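Local coordinates for protein dihydrofolate reductase (Moritella profunda, PDB 3IA4) that reduces 7,8-dihydrofolate to 5,6,7,8-tetrahydrofolate with NADPH, probably supplying the folate cofactor for glycine, purine and DNA precursor synthesis, at residues Ile41-Asn46 and Met94-Ala99. Residues are numbered along the deposited sequence; the frame is centred on the assembly and turned at random.
Sequences IVMGRN and MIIGGA. With NDP (NADPH dihydro-nicotinamide-adenine-dinucleotide phosphate), chain E.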
ATOM      1  N   ILE A  41      -2.237  -0.346   9.609  1.00 11.25           N
ATOM      2  CA  ILE A  41      -1.739  -0.727   8.278  1.00 11.99           C
ATOM      3  C   ILE A  41      -1.649  -2.252   8.219  1.00 14.59           C
ATOM      4  O   ILE A  41      -1.146  -2.890   9.143  1.00 12.88           O
ATOM      5  CB  ILE A  41      -0.373  -0.044   7.975  1.00 11.42           C
ATOM      6  CG1 ILE A  41       0.730  -0.398   8.991  1.00 13.31           C
ATOM      7  CG2 ILE A  41      -0.589   1.468   7.789  1.00 11.80           C
ATOM      8  CD1 ILE A  41       2.099   0.223   8.571  1.00 12.46           C
ATOM      9  N   VAL A  42      -2.181  -2.835   7.141  1.00 10.20           N
ATOM     10  CA  VAL A  42      -2.218  -4.260   6.974  1.00 12.40           C
ATOM     11  C   VAL A  42      -1.334  -4.610   5.766  1.00 11.80           C
ATOM     12  O   VAL A  42      -1.437  -3.959   4.729  1.00 11.74           O
ATOM     13  CB  VAL A  42      -3.660  -4.699   6.651  1.00 14.01           C
ATOM     14  CG1 VAL A  42      -3.663  -6.151   6.401  1.00 12.47           C
ATOM     15  CG2 VAL A  42      -4.573  -4.358   7.862  1.00 14.99           C
ATOM     16  N   MET A  43      -0.459  -5.585   5.927  1.00  8.94           N
ATOM     17  CA  MET A  43       0.518  -5.933   4.857  1.00 11.08           C
ATOM     18  C   MET A  43       0.781  -7.430   4.833  1.00 11.18           C
ATOM     19  O   MET A  43       0.638  -8.148   5.862  1.00 11.14           O
ATOM     20  CB  MET A  43       1.810  -5.180   5.099  1.00 10.36           C
ATOM     21  CG  MET A  43       2.648  -5.712   6.217  1.00 11.24           C
ATOM     22  SD  MET A  43       3.858  -4.494   6.874  1.00 14.98           S
ATOM     23  CE  MET A  43       2.756  -3.446   7.888  1.00 12.51           C
ATOM     24  N   GLY A  44       1.229  -7.905   3.670  1.00  9.37           N
ATOM     25  CA  GLY A  44       1.690  -9.307   3.578  1.00 10.15           C
ATOM     26  C   GLY A  44       3.068  -9.429   4.173  1.00 11.17           C
ATOM     27  O   GLY A  44       3.807  -8.447   4.354  1.00 12.12           O
ATOM     28  N   ARG A  45       3.445 -10.666   4.448  1.00 10.77           N
ATOM     29  CA  ARG A  45       4.751 -10.920   5.010  1.00 11.42           C
ATOM     30  C   ARG A  45       5.946 -10.425   4.180  1.00 10.90           C
ATOM     31  O   ARG A  45       6.891  -9.889   4.756  1.00 13.25           O
ATOM     32  CB  ARG A  45       4.862 -12.418   5.277  1.00 14.00           C
ATOM     33  CG  ARG A  45       6.196 -12.740   5.898  1.00 19.53           C
ATOM     34  CD  ARG A  45       6.411 -14.215   5.699  1.00 25.43           C
ATOM     35  NE  ARG A  45       7.698 -14.690   6.198  1.00 28.89           N
ATOM     36  CZ  ARG A  45       7.881 -15.939   6.645  1.00 28.76           C
ATOM     37  NH1 ARG A  45       6.840 -16.799   6.689  1.00 21.72           N
ATOM     38  NH2 ARG A  45       9.092 -16.310   7.086  1.00 29.42           N
ATOM     39  N   ASN A  46       5.910 -10.540   2.839  1.00 12.91           N
ATOM     40  CA  ASN A  46       7.039 -10.088   2.061  1.00 12.98           C
ATOM     41  C   ASN A  46       7.219  -8.570   2.187  1.00 12.10           C
ATOM     42  O   ASN A  46       8.338  -8.072   2.256  1.00 13.86           O
ATOM     43  CB  ASN A  46       6.898 -10.431   0.570  1.00 13.42           C
ATOM     44  CG  ASN A  46       6.921 -11.916   0.326  1.00 17.91           C
ATOM     45  OD1 ASN A  46       7.437 -12.666   1.152  1.00 21.27           O
ATOM     46  ND2 ASN A  46       6.411 -12.348  -0.830  1.00 17.11           N
ATOM     47  N   MET A  94      -5.779   0.751   6.357  1.00 11.52           N
ATOM     48  CA  MET A  94      -4.978   0.952   5.114  1.00 12.16           C
ATOM     49  C   MET A  94      -4.248  -0.329   4.741  1.00 13.54           C
ATOM     50  O   MET A  94      -3.388  -0.771   5.490  1.00 12.60           O
ATOM     51  CB  MET A  94      -3.918   2.064   5.277  1.00 14.25           C
ATOM     52  CG  MET A  94      -4.418   3.413   5.751  1.00 13.94           C
ATOM     53  SD  MET A  94      -5.376   4.301   4.481  1.00 18.78           S
ATOM     54  CE  MET A  94      -4.058   4.731   3.365  1.00 16.36           C
ATOM     55  N   ILE A  95      -4.588  -0.923   3.582  1.00 10.78           N
ATOM     56  CA  ILE A  95      -3.838  -2.072   3.047  1.00  9.81           C
ATOM     57  C   ILE A  95      -2.640  -1.539   2.275  1.00  9.85           C
ATOM     58  O   ILE A  95      -2.828  -0.725   1.341  1.00 11.77           O
ATOM     59  CB  ILE A  95      -4.748  -2.884   2.129  1.00 12.68           C
ATOM     60  CG1 ILE A  95      -5.974  -3.496   2.910  1.00 13.61           C
ATOM     61  CG2 ILE A  95      -3.927  -3.938   1.378  1.00 13.74           C
ATOM     62  CD1 ILE A  95      -5.651  -4.696   3.752  1.00 23.08           C
ATOM     63  N   ILE A  96      -1.434  -1.925   2.669  1.00  8.04           N
ATOM     64  CA  ILE A  96      -0.239  -1.241   2.140  1.00 10.61           C
ATOM     65  C   ILE A  96       0.568  -2.152   1.243  1.00 10.03           C
ATOM     66  O   ILE A  96       1.693  -1.826   0.851  1.00 10.71           O
ATOM     67  CB  ILE A  96       0.694  -0.654   3.218  1.00  9.00           C
ATOM     68  CG1 ILE A  96       1.342  -1.746   4.119  1.00 10.74           C
ATOM     69  CG2 ILE A  96      -0.122   0.320   4.089  1.00  8.58           C
ATOM     70  CD1 ILE A  96       2.617  -1.275   4.742  1.00 10.44           C
ATOM     71  N   GLY A  97       0.024  -3.331   0.970  1.00 10.67           N
ATOM     72  CA  GLY A  97       0.653  -4.236   0.001  1.00 11.75           C
ATOM     73  C   GLY A  97       0.934  -5.618   0.582  1.00 13.03           C
ATOM     74  O   GLY A  97       0.675  -5.851   1.753  1.00 13.49           O
ATOM     75  N   GLY A  98       1.475  -6.551  -0.204  1.00 12.13           N
ATOM     76  CA  GLY A  98       1.976  -6.296  -1.557  1.00 10.12           C
ATOM     77  C   GLY A  98       0.950  -6.823  -2.546  1.00 10.40           C
ATOM     78  O   GLY A  98      -0.248  -6.781  -2.291  1.00 10.37           O
ATOM     79  N   ALA A  99       1.427  -7.324  -3.696  1.00  9.53           N
ATOM     80  CA  ALA A  99       0.444  -7.707  -4.755  1.00 10.46           C
ATOM     81  C   ALA A  99      -0.583  -8.721  -4.250  1.00 10.26           C
ATOM     82  O   ALA A  99      -1.808  -8.629  -4.565  1.00 11.58           O
ATOM     83  CB  ALA A  99       1.194  -8.313  -5.930  1.00 12.41           C
TER
HETATM   84  PA  NDP E 163       3.078  -9.711   0.011  1.00 11.71           P
HETATM   85  O1A NDP E 163       1.647  -9.568  -0.437  1.00 12.52           O
HETATM   86  O2A NDP E 163       3.805  -8.580   0.671  1.00 12.37           O
HETATM   87  O5B NDP E 163       3.289 -11.014   0.977  1.00 11.41           O
HETATM   88  C5B NDP E 163       2.685 -12.265   0.585  1.00 11.27           C
HETATM   89  C4B NDP E 163       2.848 -13.191   1.784  1.00 13.33           C
HETATM   90  O4B NDP E 163       1.812 -12.838   2.712  1.00 14.51           O
HETATM   91  C3B NDP E 163       2.463 -14.646   1.420  1.00 14.88           C
HETATM   92  O3B NDP E 163       3.578 -15.315   0.838  1.00 15.25           O
HETATM   93  C2B NDP E 163       1.989 -15.231   2.740  1.00 16.38           C
HETATM   94  O2B NDP E 163       3.063 -15.337   3.680  1.00 15.77           O
HETATM   95  C1B NDP E 163       1.192 -14.045   3.243  1.00 13.11           C
HETATM   96  N9A NDP E 163      -0.240 -14.088   2.875  1.00 12.61           N
HETATM   97  C8A NDP E 163      -0.766 -13.641   1.724  1.00 16.73           C
HETATM   98  N7A NDP E 163      -2.111 -13.735   1.740  1.00 17.11           N
HETATM   99  C5A NDP E 163      -2.454 -14.244   2.955  1.00 15.82           C
HETATM  100  C6A NDP E 163      -3.695 -14.570   3.674  1.00 21.11           C
HETATM  101  N6A NDP E 163      -4.935 -14.438   3.102  1.00 17.89           N
HETATM  102  N1A NDP E 163      -3.529 -15.054   4.952  1.00 17.29           N
HETATM  103  C2A NDP E 163      -2.369 -15.198   5.583  1.00 14.90           C
HETATM  104  N3A NDP E 163      -1.216 -14.917   4.980  1.00 18.10           N
HETATM  105  C4A NDP E 163      -1.219 -14.441   3.691  1.00 15.18           C
HETATM  106  O3  NDP E 163       4.001 -10.251  -1.204  1.00 11.59           O
HETATM  107  PN  NDP E 163       4.203  -9.914  -2.764  1.00 12.43           P
HETATM  108  O1N NDP E 163       2.916 -10.135  -3.468  1.00 14.03           O
HETATM  109  O2N NDP E 163       5.417 -10.638  -3.222  1.00 14.24           O
HETATM  110  O5D NDP E 163       4.417  -8.344  -2.777  1.00 12.63           O
HETATM  111  C5D NDP E 163       5.672  -7.826  -2.360  1.00 12.17           C
HETATM  112  C4D NDP E 163       6.220  -6.893  -3.434  1.00 12.08           C
HETATM  113  O4D NDP E 163       5.405  -5.663  -3.489  1.00 12.16           O
HETATM  114  C3D NDP E 163       7.659  -6.419  -3.182  1.00 13.06           C
HETATM  115  O3D NDP E 163       8.334  -6.302  -4.448  1.00 15.61           O
HETATM  116  C2D NDP E 163       7.493  -5.013  -2.603  1.00 10.49           C
HETATM  117  O2D NDP E 163       8.635  -4.146  -2.812  1.00 14.26           O
HETATM  118  C1D NDP E 163       6.304  -4.541  -3.394  1.00 12.10           C
HETATM  119  N1N NDP E 163       5.515  -3.481  -2.774  1.00 13.82           N
HETATM  120  C2N NDP E 163       5.301  -2.372  -3.485  1.00 12.02           C
HETATM  121  C3N NDP E 163       4.471  -1.397  -2.992  1.00 10.14           C
HETATM  122  C7N NDP E 163       4.269  -0.161  -3.812  1.00 10.00           C
HETATM  123  O7N NDP E 163       3.426   0.632  -3.447  1.00 10.91           O
HETATM  124  N7N NDP E 163       4.896   0.028  -4.977  1.00 10.06           N
HETATM  125  C4N NDP E 163       3.770  -1.456  -1.643  1.00 12.05           C
HETATM  126  C5N NDP E 163       4.047  -2.745  -1.033  1.00  8.88           C
HETATM  127  C6N NDP E 163       4.917  -3.660  -1.575  1.00 14.82           C
HETATM  128  P2B NDP E 163       3.406 -16.757   4.389  1.00 15.16           P
HETATM  129  O1X NDP E 163       4.295 -16.352   5.482  1.00 16.31           O
HETATM  130  O2X NDP E 163       2.069 -17.327   4.719  1.00 14.37           O
HETATM  131  O3X NDP E 163       4.012 -17.597   3.298  1.00 19.52           O
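With CG1 set between backbone N and carbonyl carbon (chi1 65°), I96 lies alongside M43, its CG1 3.6 Å from M43 CB, while its CG2 meets I41 CG2 on the same face of the sheet. V42 holds CG1 anti to its backbone N (chi1 176°), which puts V42 CG1 3.6 Å from I95 CD1 on the opposite face. Between these layers strands 41-44 and 92-97 pair in parallel: V42 N bonds to M94 O, and I96 N to V42 O at 2.9 Å, nearly straight. G44 N then takes a lone pair of G97 O (2.9 Å), the carbonyl oxygen of the cis peptide G97-G98. Beyond this last bond the strands part around the NADPH diphosphate. G98 N donates to NDP O1A (3.0 Å), N46 ND2 to NDP O2N (3.1 Å). A CB on G44, G97 or G98 would strike the cofactor. The extended R45 presents NH1 edge-on to the 2'-phosphate, 2.9 Å from NDP O1X, while E49 pairs with its NE. A leucine in place of R45 would probably leave that phosphate without this cationic partner and E49 without this salt-bridge partner. In this dihydrofolate reductase fold G44 and G98, both N-caps, bring two helix N-termini to the diphosphate; with R45 they would help to offset the phosphate charge.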